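Hypothetical protein (Clostridium sporogenes ATCC 15579, PDB 4QRK) is a right-handed beta-helix protein of unestablished function, putatively involved in cell adhesion. Local coordinates at residues A[25-37]-A[86-98]. Residues are numbered along the deposited sequence; the frame is centred on the assembly and turned at random.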
loop_
_atom_site.group_PDB
_atom_site.type_symbol
_atom_site.label_atom_id
_atom_site.label_comp_id
_atom_site.label_asym_id
_atom_site.label_seq_id
_atom_site.Cartn_x
_atom_site.Cartn_y
_atom_site.Cartn_z
ATOM N N THR A 25 -6.985 -6.818 -11.268
ATOM C CA THR A 25 -5.557 -6.907 -10.914
ATOM C C THR A 25 -5.421 -7.345 -9.452
ATOM O O THR A 25 -6.041 -6.763 -8.557
ATOM C CB THR A 25 -4.841 -5.551 -11.025
ATOM O OG1 THR A 25 -4.835 -5.112 -12.379
ATOM C CG2 THR A 25 -3.399 -5.658 -10.566
ATOM N N LYS A 26 -4.600 -8.364 -9.221
ATOM C CA LYS A 26 -4.194 -8.746 -7.865
ATOM C C LYS A 26 -2.675 -8.571 -7.775
ATOM O O LYS A 26 -1.921 -9.362 -8.314
ATOM C CB LYS A 26 -4.591 -10.185 -7.555
ATOM C CG LYS A 26 -6.088 -10.417 -7.451
ATOM C CD LYS A 26 -6.400 -11.784 -6.806
ATOM C CE LYS A 26 -7.893 -11.950 -6.494
ATOM N NZ LYS A 26 -8.155 -13.119 -5.598
ATOM N N LEU A 27 -2.262 -7.483 -7.148
ATOM C CA LEU A 27 -0.863 -7.091 -7.081
ATOM C C LEU A 27 -0.296 -7.575 -5.759
ATOM O O LEU A 27 -0.870 -7.343 -4.678
ATOM C CB LEU A 27 -0.722 -5.576 -7.217
ATOM C CG LEU A 27 0.673 -4.954 -7.107
ATOM C CD1 LEU A 27 1.524 -5.442 -8.210
ATOM C CD2 LEU A 27 0.623 -3.414 -7.124
ATOM N N ASN A 28 0.811 -8.301 -5.847
ATOM C CA ASN A 28 1.435 -8.843 -4.662
ATOM C C ASN A 28 2.886 -8.426 -4.667
ATOM O O ASN A 28 3.631 -8.759 -5.587
ATOM C CB ASN A 28 1.231 -10.364 -4.595
ATOM C CG ASN A 28 1.903 -10.993 -3.363
ATOM O OD1 ASN A 28 1.873 -10.429 -2.282
ATOM N ND2 ASN A 28 2.509 -12.156 -3.538
ATOM N N LEU A 29 3.273 -7.628 -3.670
ATOM C CA LEU A 29 4.617 -7.035 -3.622
ATOM C C LEU A 29 5.405 -7.529 -2.388
ATOM O O LEU A 29 4.916 -7.499 -1.256
ATOM C CB LEU A 29 4.534 -5.506 -3.609
ATOM C CG LEU A 29 3.862 -4.820 -4.799
ATOM C CD1 LEU A 29 3.724 -3.312 -4.643
ATOM C CD2 LEU A 29 4.600 -5.061 -6.098
ATOM N N ASN A 30 6.609 -8.029 -2.621
ATOM C CA ASN A 30 7.499 -8.460 -1.532
ATOM C C ASN A 30 8.765 -7.689 -1.610
ATOM O O ASN A 30 9.516 -7.865 -2.551
ATOM C CB ASN A 30 7.820 -9.938 -1.640
ATOM C CG ASN A 30 6.591 -10.757 -1.652
ATOM O OD1 ASN A 30 5.876 -10.796 -0.666
ATOM N ND2 ASN A 30 6.307 -11.399 -2.775
ATOM N N PHE A 31 8.992 -6.830 -0.627
ATOM C CA PHE A 31 9.998 -5.804 -0.765
ATOM C C PHE A 31 10.797 -5.844 0.508
ATOM O O PHE A 31 10.240 -5.688 1.579
ATOM C CB PHE A 31 9.267 -4.482 -0.908
ATOM C CG PHE A 31 10.158 -3.298 -1.214
ATOM C CD1 PHE A 31 10.538 -3.025 -2.513
ATOM C CD2 PHE A 31 10.558 -2.418 -0.201
ATOM C CE1 PHE A 31 11.327 -1.916 -2.808
ATOM C CE2 PHE A 31 11.346 -1.305 -0.487
ATOM C CZ PHE A 31 11.715 -1.044 -1.799
ATOM N N GLY A 32 12.091 -6.086 0.400
ATOM C CA GLY A 32 12.930 -6.257 1.565
ATOM C C GLY A 32 13.330 -4.951 2.207
ATOM O O GLY A 32 13.104 -4.756 3.396
ATOM N N VAL A 33 13.959 -4.060 1.439
ATOM C CA VAL A 33 14.491 -2.830 2.017
ATOM C C VAL A 33 14.495 -1.723 0.982
ATOM O O VAL A 33 14.718 -1.970 -0.203
ATOM C CB VAL A 33 15.913 -3.016 2.660
ATOM C CG1 VAL A 33 16.912 -3.513 1.651
ATOM C CG2 VAL A 33 16.400 -1.726 3.196
ATOM N N GLY A 34 14.173 -0.514 1.416
ATOM C CA GLY A 34 14.284 0.658 0.570
ATOM C C GLY A 34 13.024 1.504 0.485
ATOM O O GLY A 34 12.298 1.704 1.461
ATOM N N LYS A 35 12.788 2.051 -0.704
ATOM C CA LYS A 35 11.691 3.000 -0.923
ATOM C C LYS A 35 10.767 2.452 -2.004
ATOM O O LYS A 35 11.190 2.081 -3.100
ATOM C CB LYS A 35 12.236 4.367 -1.327
ATOM C CG LYS A 35 13.078 5.052 -0.235
ATOM C CD LYS A 35 13.771 6.289 -0.776
ATOM C CE LYS A 35 14.334 7.175 0.330
ATOM N NZ LYS A 35 15.545 6.586 0.985
ATOM N N LEU A 36 9.503 2.342 -1.656
ATOM C CA LEU A 36 8.490 1.879 -2.588
ATOM C C LEU A 36 7.449 2.975 -2.747
ATOM O O LEU A 36 6.836 3.375 -1.763
ATOM C CB LEU A 36 7.815 0.626 -2.016
ATOM C CG LEU A 36 6.538 0.131 -2.677
ATOM C CD1 LEU A 36 6.733 -0.149 -4.132
ATOM C CD2 LEU A 36 6.063 -1.145 -1.960
ATOM N N ASN A 37 7.209 3.402 -3.992
ATOM C CA ASN A 37 6.257 4.453 -4.328
ATOM C C ASN A 37 5.266 3.975 -5.368
ATOM O O ASN A 37 5.640 3.436 -6.407
ATOM C CB ASN A 37 6.975 5.661 -4.883
ATOM C CG ASN A 37 7.970 6.258 -3.919
ATOM O OD1 ASN A 37 7.688 6.505 -2.720
ATOM N ND2 ASN A 37 9.157 6.485 -4.428
ATOM N N LEU A 86 23.508 -0.319 4.956
ATOM C CA LEU A 86 22.639 0.411 4.013
ATOM C C LEU A 86 23.233 1.669 3.396
ATOM O O LEU A 86 22.795 2.072 2.334
ATOM C CB LEU A 86 21.339 0.764 4.708
ATOM C CG LEU A 86 20.542 -0.441 5.215
ATOM C CD1 LEU A 86 19.287 0.048 5.939
ATOM C CD2 LEU A 86 20.202 -1.356 4.063
ATOM N N ASN A 87 24.225 2.294 4.052
ATOM C CA ASN A 87 24.787 3.533 3.521
ATOM C C ASN A 87 25.323 3.352 2.118
ATOM O O ASN A 87 26.057 2.389 1.823
ATOM C CB ASN A 87 25.886 4.062 4.419
ATOM C CG ASN A 87 25.395 4.287 5.812
ATOM O OD1 ASN A 87 25.186 3.324 6.548
ATOM N ND2 ASN A 87 25.127 5.547 6.164
ATOM N N ASN A 88 24.928 4.285 1.262
ATOM C CA ASN A 88 25.396 4.313 -0.117
ATOM C C ASN A 88 24.828 3.174 -0.965
ATOM O O ASN A 88 25.345 2.901 -2.043
ATOM C CB ASN A 88 26.919 4.309 -0.175
ATOM C CG ASN A 88 27.531 5.449 0.623
ATOM O OD1 ASN A 88 27.106 6.603 0.501
ATOM N ND2 ASN A 88 28.510 5.128 1.467
ATOM N N LYS A 89 23.770 2.516 -0.485
ATOM C CA LYS A 89 23.075 1.552 -1.322
ATOM C C LYS A 89 21.738 2.175 -1.685
ATOM O O LYS A 89 21.317 3.143 -1.078
ATOM C CB LYS A 89 22.890 0.217 -0.600
ATOM C CG LYS A 89 24.197 -0.469 -0.232
ATOM C CD LYS A 89 23.952 -1.911 0.099
ATOM C CE LYS A 89 25.228 -2.729 0.167
ATOM N NZ LYS A 89 26.142 -2.264 1.208
ATOM N N ARG A 90 21.090 1.633 -2.703
ATOM C CA ARG A 90 19.827 2.155 -3.204
ATOM C C ARG A 90 18.947 1.024 -3.663
ATOM O O ARG A 90 19.400 0.120 -4.375
ATOM C CB ARG A 90 20.054 3.042 -4.425
ATOM C CG ARG A 90 19.824 4.476 -4.166
ATOM C CD ARG A 90 19.862 5.248 -5.454
ATOM N NE ARG A 90 18.552 5.771 -5.788
ATOM C CZ ARG A 90 18.292 6.456 -6.900
ATOM N NH1 ARG A 90 19.254 6.700 -7.782
ATOM N NH2 ARG A 90 17.074 6.898 -7.122
ATOM N N ASN A 91 17.697 1.081 -3.251
ATOM C CA ASN A 91 16.672 0.173 -3.745
ATOM C C ASN A 91 15.347 0.892 -3.772
ATOM O O ASN A 91 14.716 1.150 -2.730
ATOM C CB ASN A 91 16.545 -1.074 -2.869
ATOM C CG ASN A 91 15.742 -2.159 -3.556
ATOM O OD1 ASN A 91 16.114 -2.614 -4.636
ATOM N ND2 ASN A 91 14.652 -2.585 -2.941
ATOM N N GLU A 92 14.898 1.202 -4.971
ATOM C CA GLU A 92 13.702 2.011 -5.152
ATOM C C GLU A 92 12.808 1.425 -6.250
ATOM O O GLU A 92 13.275 1.099 -7.346
ATOM C CB GLU A 92 14.097 3.467 -5.463
ATOM C CG GLU A 92 12.939 4.474 -5.525
ATOM C CD GLU A 92 13.410 5.883 -5.961
ATOM O OE1 GLU A 92 13.871 6.645 -5.091
ATOM O OE2 GLU A 92 13.352 6.214 -7.171
ATOM N N TRP A 93 11.515 1.302 -5.927
ATOM C CA TRP A 93 10.513 0.860 -6.862
ATOM C C TRP A 93 9.473 1.968 -7.002
ATOM O O TRP A 93 8.839 2.418 -6.028
ATOM C CB TRP A 93 9.803 -0.419 -6.390
ATOM C CG TRP A 93 10.636 -1.668 -6.278
ATOM C CD1 TRP A 93 11.996 -1.809 -6.446
ATOM C CD2 TRP A 93 10.137 -2.954 -5.905
ATOM N NE1 TRP A 93 12.361 -3.124 -6.222
ATOM C CE2 TRP A 93 11.240 -3.837 -5.858
ATOM C CE3 TRP A 93 8.859 -3.437 -5.607
ATOM C CZ2 TRP A 93 11.096 -5.189 -5.545
ATOM C CZ3 TRP A 93 8.723 -4.774 -5.274
ATOM C CH2 TRP A 93 9.837 -5.635 -5.244
ATOM N N ASN A 94 9.290 2.406 -8.225
ATOM C CA ASN A 94 8.304 3.446 -8.506
ATOM C C ASN A 94 7.303 2.900 -9.474
ATOM O O ASN A 94 7.643 2.625 -10.610
ATOM C CB ASN A 94 9.011 4.650 -9.109
ATOM C CG ASN A 94 10.091 5.178 -8.215
ATOM O OD1 ASN A 94 9.800 5.735 -7.182
ATOM N ND2 ASN A 94 11.342 4.958 -8.582
ATOM N N ILE A 95 6.084 2.681 -8.999
ATOM C CA ILE A 95 5.081 1.926 -9.732
ATOM C C ILE A 95 3.869 2.782 -10.104
ATOM O O ILE A 95 3.330 3.486 -9.239
ATOM C CB ILE A 95 4.629 0.717 -8.877
ATOM C CG1 ILE A 95 5.824 -0.257 -8.723
ATOM C CG2 ILE A 95 3.414 0.016 -9.499
ATOM C CD1 ILE A 95 5.550 -1.386 -7.774
ATOM N N ASN A 96 3.470 2.749 -11.379
ATOM C CA ASN A 96 2.237 3.411 -11.816
ATOM C C ASN A 96 1.208 2.333 -12.142
ATOM O O ASN A 96 1.512 1.371 -12.882
ATOM C CB ASN A 96 2.377 4.305 -13.085
ATOM C CG ASN A 96 3.414 5.409 -12.988
ATOM O OD1 ASN A 96 4.075 5.710 -14.003
ATOM N ND2 ASN A 96 3.553 6.042 -11.837
ATOM N N LEU A 97 -0.010 2.500 -11.634
ATOM C CA LEU A 97 -1.064 1.505 -11.794
ATOM C C LEU A 97 -2.261 2.033 -12.599
ATOM O O LEU A 97 -2.579 3.226 -12.581
ATOM C CB LEU A 97 -1.602 1.070 -10.413
ATOM C CG LEU A 97 -0.648 0.250 -9.529
ATOM C CD1 LEU A 97 -1.366 -0.122 -8.231
ATOM C CD2 LEU A 97 -0.168 -0.969 -10.273
ATOM N N ASN A 98 -2.944 1.105 -13.261
ATOM C CA ASN A 98 -4.116 1.423 -14.046
ATOM C C ASN A 98 -5.204 1.935 -13.106
ATOM O O ASN A 98 -5.343 1.415 -11.989
ATOM C CB ASN A 98 -4.610 0.171 -14.749
ATOM C CG ASN A 98 -5.753 0.465 -15.692
ATOM O OD1 ASN A 98 -6.939 0.407 -15.318
ATOM N ND2 ASN A 98 -5.401 0.839 -16.917
#
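Residues 35-37 run parallel to strand 91-98 in one sheet, their axes 4.8 Å apart, while strand 25-32, before the corner at Val33 and Gly34, faces that strand from the opposite sheet at 9.4 Å. Four backbone hydrogen bonds form the parallel ladder, Lys35 N to Asn91 O, Trp93 N to Lys35 O, Asn37 N to Trp93 O and Ile95 N to Asn37 O. At the corner the Asn91 amide supplies a further bond, ND2 to Val33 O at 2.8 Å, tying the turn to the neighbouring strand. Between the sheets the Phe31 ring, sent inward with CG anti to its backbone N (chi1 -174°), drives its CD1/CE1 edge onto a face of the Trp93 indole. This T-shaped pair has its planes at 82°, with CD1 of Phe31 3.4 Å from CD2 of Trp93. Leu36 sets CB over the centre of one Phe31 face and CD1 against Trp93 CB. Farther along, Leu29 CD1 and Ile95 CD1 meet tip to tip at 4.1 Å, and Leu27 CD2 rests on Leu97 CD1. On the outer face Asn37 and Asn94 lie side by side with nearly coplanar amides, joined by a 2.9 Å bond from Asn37 ND2 to Asn94 OD1. The layered parallel strands and the corner between the two sheets suit a right-handed beta-helix. Strand 103-110 packs on Leu29, Phe31 and Leu36, strand 69-75 reaches Trp93 through Ile74, and Phe50 of strand 46-52 makes a second edge-to-face pair with Trp93.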